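Local coordinates for protein enolase (alpha proteobacterium BAL199, PDB 3UGV) that binds magnesium and, as a member of the enolase superfamily, probably abstracts the proton alpha to the carboxylate of a carboxylic acid substrate, at residues E173-A178 / W213-R218; E106-T111 / L123-A128. All blocks are in the same frame, centred on the assembly; numbering follows the deposited sequence.

Interaction 1 (E173-A178 / W213-R218); sequences EVAAEA and WDAVGR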
ATOM      1  N   GLU F 173      16.901  44.039  13.740  1.00 39.07           N
ATOM      2  CA  GLU F 173      16.716  44.630  12.422  1.00 39.02           C
ATOM      3  C   GLU F 173      15.510  44.034  11.718  1.00 34.83           C
ATOM      4  O   GLU F 173      14.809  44.723  10.989  1.00 38.87           O
ATOM      5  CB  GLU F 173      17.935  44.376  11.548  1.00 45.29           C
ATOM      6  CG  GLU F 173      19.087  45.323  11.736  1.00 53.39           C
ATOM      7  CD  GLU F 173      20.152  45.092  10.690  1.00 65.39           C
ATOM      8  OE1 GLU F 173      20.841  44.051  10.770  1.00 71.11           O
ATOM      9  OE2 GLU F 173      20.277  45.932   9.772  1.00 70.29           O
ATOM     10  N   VAL F 174      15.280  42.741  11.918  1.00 34.19           N
ATOM     11  CA  VAL F 174      14.182  42.075  11.229  1.00 31.05           C
ATOM     12  C   VAL F 174      12.852  42.486  11.860  1.00 26.04           C
ATOM     13  O   VAL F 174      11.857  42.697  11.161  1.00 28.07           O
ATOM     14  CB  VAL F 174      14.372  40.540  11.197  1.00 31.47           C
ATOM     15  CG1 VAL F 174      13.091  39.843  10.761  1.00 23.42           C
ATOM     16  CG2 VAL F 174      15.522  40.185  10.261  1.00 26.89           C
ATOM     17  N   ALA F 175      12.851  42.652  13.176  1.00 19.25           N
ATOM     18  CA  ALA F 175      11.635  43.072  13.864  1.00 30.99           C
ATOM     19  C   ALA F 175      11.237  44.492  13.463  1.00 34.49           C
ATOM     20  O   ALA F 175      10.060  44.782  13.283  1.00 35.20           O
ATOM     21  CB  ALA F 175      11.795  42.957  15.368  1.00 28.82           C
ATOM     22  N   ALA F 176      12.216  45.376  13.308  1.00 37.02           N
ATOM     23  CA  ALA F 176      11.906  46.754  12.923  1.00 34.53           C
ATOM     24  C   ALA F 176      11.329  46.786  11.514  1.00 29.81           C
ATOM     25  O   ALA F 176      10.379  47.506  11.239  1.00 31.81           O
ATOM     26  CB  ALA F 176      13.135  47.630  13.008  1.00 26.93           C
ATOM     27  N   GLU F 177      11.896  45.973  10.632  1.00 25.91           N
ATOM     28  CA  GLU F 177      11.432  45.898   9.265  1.00 29.71           C
ATOM     29  C   GLU F 177      10.038  45.276   9.186  1.00 29.30           C
ATOM     30  O   GLU F 177       9.238  45.641   8.326  1.00 32.30           O
ATOM     31  CB  GLU F 177      12.420  45.099   8.432  1.00 27.57           C
ATOM     32  CG  GLU F 177      11.998  44.950   6.992  1.00 39.53           C
ATOM     33  CD  GLU F 177      13.147  44.526   6.094  1.00 55.28           C
ATOM     34  OE1 GLU F 177      13.962  45.405   5.726  1.00 66.74           O
ATOM     35  OE2 GLU F 177      13.237  43.320   5.761  1.00 54.15           O
ATOM     36  N   ALA F 178       9.749  44.340  10.085  1.00 21.36           N
ATOM     37  CA  ALA F 178       8.420  43.739  10.139  1.00 23.01           C
ATOM     38  C   ALA F 178       7.324  44.800  10.375  1.00 23.07           C
ATOM     39  O   ALA F 178       6.260  44.757   9.738  1.00 24.60           O
ATOM     40  CB  ALA F 178       8.368  42.658  11.202  1.00 21.56           C
ATOM     41  N   TRP F 213       7.223  38.852  16.373  1.00 20.80           N
ATOM     42  CA  TRP F 213       5.935  38.783  17.038  1.00 17.61           C
ATOM     43  C   TRP F 213       5.829  39.769  18.206  1.00 26.69           C
ATOM     44  O   TRP F 213       4.760  40.299  18.458  1.00 26.88           O
ATOM     45  CB  TRP F 213       5.674  37.355  17.517  1.00 13.73           C
ATOM     46  CG  TRP F 213       4.941  36.507  16.509  1.00 21.34           C
ATOM     47  CD1 TRP F 213       4.014  36.932  15.600  1.00 21.92           C
ATOM     48  CD2 TRP F 213       5.072  35.088  16.312  1.00 26.16           C
ATOM     49  NE1 TRP F 213       3.555  35.869  14.856  1.00 22.77           N
ATOM     50  CE2 TRP F 213       4.182  34.726  15.278  1.00 29.27           C
ATOM     51  CE3 TRP F 213       5.843  34.089  16.919  1.00 27.72           C
ATOM     52  CZ2 TRP F 213       4.046  33.407  14.834  1.00 31.03           C
ATOM     53  CZ3 TRP F 213       5.704  32.779  16.481  1.00 26.89           C
ATOM     54  CH2 TRP F 213       4.815  32.453  15.444  1.00 26.69           C
ATOM     55  N   ASP F 214       6.924  40.010  18.923  1.00 26.73           N
ATOM     56  CA  ASP F 214       6.908  41.014  19.983  1.00 29.49           C
ATOM     57  C   ASP F 214       6.607  42.380  19.368  1.00 30.69           C
ATOM     58  O   ASP F 214       5.990  43.245  20.000  1.00 28.62           O
ATOM     59  CB  ASP F 214       8.240  41.054  20.757  1.00 28.72           C
ATOM     60  CG  ASP F 214       8.454  39.818  21.663  1.00 47.32           C
ATOM     61  OD1 ASP F 214       7.466  39.091  21.956  1.00 46.15           O
ATOM     62  OD2 ASP F 214       9.620  39.581  22.084  1.00 48.27           O
ATOM     63  N   ALA F 215       7.029  42.556  18.120  1.00 25.12           N
ATOM     64  CA  ALA F 215       6.853  43.824  17.415  1.00 19.58           C
ATOM     65  C   ALA F 215       5.501  44.009  16.716  1.00 28.66           C
ATOM     66  O   ALA F 215       5.001  45.133  16.644  1.00 37.01           O
ATOM     67  CB  ALA F 215       7.979  44.009  16.406  1.00 37.52           C
ATOM     68  N   VAL F 216       4.912  42.936  16.183  1.00 25.27           N
ATOM     69  CA  VAL F 216       3.680  43.085  15.389  1.00 23.45           C
ATOM     70  C   VAL F 216       2.495  42.249  15.858  1.00 23.34           C
ATOM     71  O   VAL F 216       1.408  42.337  15.280  1.00 29.17           O
ATOM     72  CB  VAL F 216       3.894  42.761  13.909  1.00 18.56           C
ATOM     73  CG1 VAL F 216       4.989  43.609  13.333  1.00 27.55           C
ATOM     74  CG2 VAL F 216       4.213  41.264  13.733  1.00 26.53           C
ATOM     75  N   GLY F 217       2.705  41.422  16.875  1.00 22.31           N
ATOM     76  CA  GLY F 217       1.627  40.632  17.456  1.00 22.42           C
ATOM     77  C   GLY F 217       1.309  39.324  16.749  1.00 24.62           C
ATOM     78  O   GLY F 217       1.460  39.209  15.531  1.00 29.09           O
ATOM     79  N   ARG F 218       0.848  38.337  17.513  1.00 25.38           N
ATOM     80  CA  ARG F 218       0.521  37.027  16.948  1.00 25.22           C
ATOM     81  C   ARG F 218      -0.787  37.039  16.159  1.00 25.56           C
ATOM     82  O   ARG F 218      -1.177  36.042  15.566  1.00 31.05           O
ATOM     83  CB  ARG F 218       0.532  35.934  18.024  1.00 21.85           C
ATOM     84  CG  ARG F 218       1.944  35.454  18.365  1.00 22.63           C
ATOM     85  CD  ARG F 218       1.956  34.576  19.595  1.00 22.54           C
ATOM     86  NE  ARG F 218       3.253  33.933  19.814  1.00 29.73           N
ATOM     87  CZ  ARG F 218       4.357  34.568  20.214  1.00 38.12           C
ATOM     88  NH1 ARG F 218       4.348  35.887  20.418  1.00 35.38           N
ATOM     89  NH2 ARG F 218       5.484  33.886  20.404  1.00 23.01           N
TER

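Interaction 2 (E106-T111 / L123-A128); sequences EIYDKT and LSMIAA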
ATOM      1  N   GLU F 106      -4.141  26.555 -27.558  1.00 35.45           N
ATOM      2  CA  GLU F 106      -3.487  25.970 -28.719  1.00 38.35           C
ATOM      3  C   GLU F 106      -2.008  26.314 -28.697  1.00 41.72           C
ATOM      4  O   GLU F 106      -1.158  25.493 -29.032  1.00 40.25           O
ATOM      5  CB  GLU F 106      -4.149  26.439 -30.018  1.00 41.44           C
ATOM      6  CG  GLU F 106      -5.616  26.021 -30.105  1.00 58.30           C
ATOM      7  CD  GLU F 106      -6.248  26.258 -31.467  1.00 70.21           C
ATOM      8  OE1 GLU F 106      -5.562  26.771 -32.383  1.00 71.23           O
ATOM      9  OE2 GLU F 106      -7.446  25.923 -31.614  1.00 74.20           O
ATOM     10  N   ILE F 107      -1.710  27.532 -28.269  1.00 43.85           N
ATOM     11  CA  ILE F 107      -0.345  28.020 -28.234  1.00 37.85           C
ATOM     12  C   ILE F 107       0.485  27.346 -27.139  1.00 33.64           C
ATOM     13  O   ILE F 107       1.653  27.038 -27.345  1.00 37.36           O
ATOM     14  CB  ILE F 107      -0.326  29.536 -28.041  1.00 34.75           C
ATOM     15  CG1 ILE F 107      -0.873  30.227 -29.291  1.00 33.96           C
ATOM     16  CG2 ILE F 107       1.069  30.009 -27.715  1.00 33.71           C
ATOM     17  CD1 ILE F 107      -0.816  31.753 -29.238  1.00 36.16           C
ATOM     18  N   TYR F 108      -0.120  27.124 -25.982  1.00 36.10           N
ATOM     19  CA  TYR F 108       0.559  26.457 -24.877  1.00 37.66           C
ATOM     20  C   TYR F 108       0.999  25.070 -25.345  1.00 39.37           C
ATOM     21  O   TYR F 108       2.122  24.652 -25.090  1.00 35.33           O
ATOM     22  CB  TYR F 108      -0.373  26.373 -23.663  1.00 48.65           C
ATOM     23  CG  TYR F 108       0.187  25.695 -22.418  1.00 61.80           C
ATOM     24  CD1 TYR F 108       1.245  26.253 -21.705  1.00 64.96           C
ATOM     25  CD2 TYR F 108      -0.378  24.520 -21.931  1.00 68.03           C
ATOM     26  CE1 TYR F 108       1.743  25.643 -20.557  1.00 67.56           C
ATOM     27  CE2 TYR F 108       0.112  23.905 -20.786  1.00 72.31           C
ATOM     28  CZ  TYR F 108       1.171  24.468 -20.102  1.00 74.29           C
ATOM     29  OH  TYR F 108       1.657  23.852 -18.961  1.00 78.64           O
ATOM     30  N   ASP F 109       0.128  24.369 -26.063  1.00 41.63           N
ATOM     31  CA  ASP F 109       0.504  23.069 -26.606  1.00 40.97           C
ATOM     32  C   ASP F 109       1.618  23.162 -27.659  1.00 44.00           C
ATOM     33  O   ASP F 109       2.588  22.407 -27.596  1.00 42.81           O
ATOM     34  CB  ASP F 109      -0.706  22.334 -27.165  1.00 46.65           C
ATOM     35  CG  ASP F 109      -0.321  21.055 -27.882  1.00 63.05           C
ATOM     36  OD1 ASP F 109      -0.080  20.042 -27.183  1.00 67.69           O
ATOM     37  OD2 ASP F 109      -0.258  21.064 -29.138  1.00 60.16           O
ATOM     38  N   LYS F 110       1.488  24.091 -28.607  1.00 43.51           N
ATOM     39  CA  LYS F 110       2.490  24.271 -29.671  1.00 48.20           C
ATOM     40  C   LYS F 110       3.874  24.706 -29.167  1.00 46.67           C
ATOM     41  O   LYS F 110       4.888  24.226 -29.663  1.00 46.16           O
ATOM     42  CB  LYS F 110       2.000  25.267 -30.734  1.00 49.42           C
ATOM     43  CG  LYS F 110       0.699  24.870 -31.446  1.00 53.60           C
ATOM     44  CD  LYS F 110       0.209  25.983 -32.380  1.00 57.54           C
ATOM     45  CE  LYS F 110      -1.087  25.593 -33.079  1.00 64.19           C
ATOM     46  NZ  LYS F 110      -1.506  26.618 -34.080  1.00 67.55           N
ATOM     47  N   THR F 111       3.916  25.622 -28.200  1.00 33.67           N
ATOM     48  CA  THR F 111       5.190  26.054 -27.628  1.00 35.43           C
ATOM     49  C   THR F 111       5.914  24.938 -26.861  1.00 45.09           C
ATOM     50  O   THR F 111       7.128  24.769 -27.001  1.00 47.23           O
ATOM     51  CB  THR F 111       5.037  27.294 -26.723  1.00 36.27           C
ATOM     52  OG1 THR F 111       4.191  26.986 -25.604  1.00 42.67           O
ATOM     53  CG2 THR F 111       4.440  28.451 -27.507  1.00 40.97           C
ATOM     54  N   LEU F 123      13.916  25.658 -18.391  1.00 45.25           N
ATOM     55  CA  LEU F 123      13.909  26.820 -19.286  1.00 45.35           C
ATOM     56  C   LEU F 123      12.823  26.781 -20.358  1.00 37.15           C
ATOM     57  O   LEU F 123      12.277  27.824 -20.704  1.00 36.70           O
ATOM     58  CB  LEU F 123      15.285  27.027 -19.929  1.00 47.09           C
ATOM     59  CG  LEU F 123      16.405  27.433 -18.962  1.00 46.50           C
ATOM     60  CD1 LEU F 123      17.792  27.137 -19.543  1.00 45.04           C
ATOM     61  CD2 LEU F 123      16.276  28.903 -18.557  1.00 43.39           C
ATOM     62  N   SER F 124      12.515  25.589 -20.874  1.00 32.13           N
ATOM     63  CA  SER F 124      11.463  25.427 -21.891  1.00 40.25           C
ATOM     64  C   SER F 124      10.112  25.930 -21.370  1.00 37.47           C
ATOM     65  O   SER F 124       9.442  26.738 -22.008  1.00 32.18           O
ATOM     66  CB  SER F 124      11.306  23.956 -22.307  1.00 38.61           C
ATOM     67  OG  SER F 124      12.537  23.346 -22.635  1.00 42.67           O
ATOM     68  N   MET F 125       9.729  25.411 -20.208  1.00 35.29           N
ATOM     69  CA  MET F 125       8.492  25.761 -19.541  1.00 39.22           C
ATOM     70  C   MET F 125       8.418  27.278 -19.307  1.00 43.35           C
ATOM     71  O   MET F 125       7.374  27.899 -19.507  1.00 42.81           O
ATOM     72  CB  MET F 125       8.402  24.992 -18.208  1.00 39.65           C
ATOM     73  CG  MET F 125       7.147  25.266 -17.371  1.00 29.27           C
ATOM     74  SD  MET F 125       5.647  25.034 -18.341  1.00 43.24           S
ATOM     75  CE  MET F 125       4.830  23.775 -17.369  1.00 28.59           C
ATOM     76  N   ILE F 126       9.543  27.864 -18.902  1.00 40.64           N
ATOM     77  CA  ILE F 126       9.600  29.285 -18.574  1.00 39.23           C
ATOM     78  C   ILE F 126       9.330  30.214 -19.768  1.00 35.05           C
ATOM     79  O   ILE F 126       8.642  31.231 -19.628  1.00 33.65           O
ATOM     80  CB  ILE F 126      10.927  29.645 -17.887  1.00 37.29           C
ATOM     81  CG1 ILE F 126      11.033  28.885 -16.562  1.00 34.26           C
ATOM     82  CG2 ILE F 126      11.007  31.139 -17.635  1.00 37.44           C
ATOM     83  CD1 ILE F 126      12.231  29.243 -15.740  1.00 33.89           C
ATOM     84  N   ALA F 127       9.856  29.867 -20.939  1.00 27.26           N
ATOM     85  CA  ALA F 127       9.604  30.681 -22.117  1.00 31.47           C
ATOM     86  C   ALA F 127       8.137  30.569 -22.498  1.00 38.71           C
ATOM     87  O   ALA F 127       7.478  31.580 -22.757  1.00 40.45           O
ATOM     88  CB  ALA F 127      10.476  30.259 -23.260  1.00 35.37           C
ATOM     89  N   ALA F 128       7.623  29.342 -22.507  1.00 37.52           N
ATOM     90  CA  ALA F 128       6.208  29.112 -22.810  1.00 35.26           C
ATOM     91  C   ALA F 128       5.260  29.800 -21.825  1.00 31.45           C
ATOM     92  O   ALA F 128       4.216  30.283 -22.231  1.00 33.81           O
ATOM     93  CB  ALA F 128       5.901  27.624 -22.879  1.00 26.62           C
TER
HETATM   94  O   HOH W   1       2.595  29.195 -24.321  1.00 28.24           O

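Interaction 1 (E173-A178 / W213-R218)
The methyl of Ala215, near the end of helix 202-216, points at helix 171-183 and meets that of Ala175, which lies along the flank of its helix, CB to CB 4.1 Å. The Ala215 CB also lies 3.8 Å from Ala175 O, so this methyl packs on main chain as well as on side chain. With no atom beyond CB on either residue, the two backbones come closest here: the CA atoms of Ala175 and Ala215 are 6.0 Å apart.

One turn on along helix 171-183, but only the next residue on the other helix, the pair is Ala178 and Val216. A single branch of the valine does the touching: CG1 comes within 4.1 Å of Ala178 CB and 4.0 Å of Ala178 C. Its chi1 of -56° sets CG1 beside the backbone N and anti to the carbonyl carbon, where it can reach the alanine. Ala178, packed also on Val212 and on Leu193 of strand 192-196, makes this the inward, more enclosed part. The tighter Ala175-Ala215 pair is partly exposed, and Ala176 and Asp214, next to it in the chain, are exposed.

Past Val216 the helix stops. Gly217 takes a positive phi of 84°, which suits glycine, and Arg218 CG then lies 3.6 Å above the plane of the Trp213 ring, offset toward its rim.

These are neighbouring outer helices of the enolase-superfamily (beta/alpha) barrel, with strand 192-196 between them in the chain. Methyls meet methyls and main-chain carbonyl groups, without hydrogen bonds or charge pairs, burying 126 Å², which implies an association governed by shape and close backbone approach.

Interaction 2 (E106-T111 / L123-A128)
The N-terminal capping domain of enolase-superfamily proteins ends in a bundle of helices, and two consecutive members, helices 104-114 and 123-142, meet here through Thr111 with Ala128 and Tyr108 with Met125. Thr111 and Ala128 form the close point, their CA atoms 5.8 Å apart. The threonine hydroxyl OG1 rests 3.3 Å from Ala128 CB, and a methyl is small enough to allow it. A chi1 of 62° places OG1 between the backbone N and the carbonyl carbon, within hydrogen-bonding distance of Ile107 O and Tyr108 O in its own helix, while it also faces the partner. A water molecule bridges the helices, hydrogen-bonded to Thr111 OG1 at 3.0 Å and donating to Ala128 O at 2.9 Å, so one water links the hydroxyl of one helix to a main-chain carbonyl of the other.

The second point is made by long side chains whose ends meet at an oblique angle: Tyr108 OH lies 3.6 Å from Met125 CE. Met125 gets there because its chain bends at chi2 (53°) and chi3; the unbranched, easily bent chain lets methionine bring its methyl to the tyrosine hydroxyl.

Around the pair, Ile126 and Ala127 pack on helix 83-97, while Tyr108 reaches Ser308 and Arg312 of helix 306-320 and Met125 touches Tyr280, both in the barrel domain. At the start of helix 123-142, Leu123 meets Leu123 of a second subunit, which places the pair among helix 83-97, the barrel and a neighbouring chain.

In the fold
Interactions 1 and 2 lie on opposite sides of the chain's centre, their own centres 42 Å apart, and share no helix. Each joins two consecutive helices, but in different domains: 106-111 with 123-128 belongs to the N-terminal capping domain, 173-178 with 213-218 to the barrel. All four touching residues of interaction 2 are buried, and there a polar hydroxyl is accommodated with the help of a bridging water. Interaction 1 is only partly buried, at the barrel's periphery, and relies on alanine and valine methyls. Other subunits pack near interaction 2, whereas none in the assembly touches the segments of interaction 1.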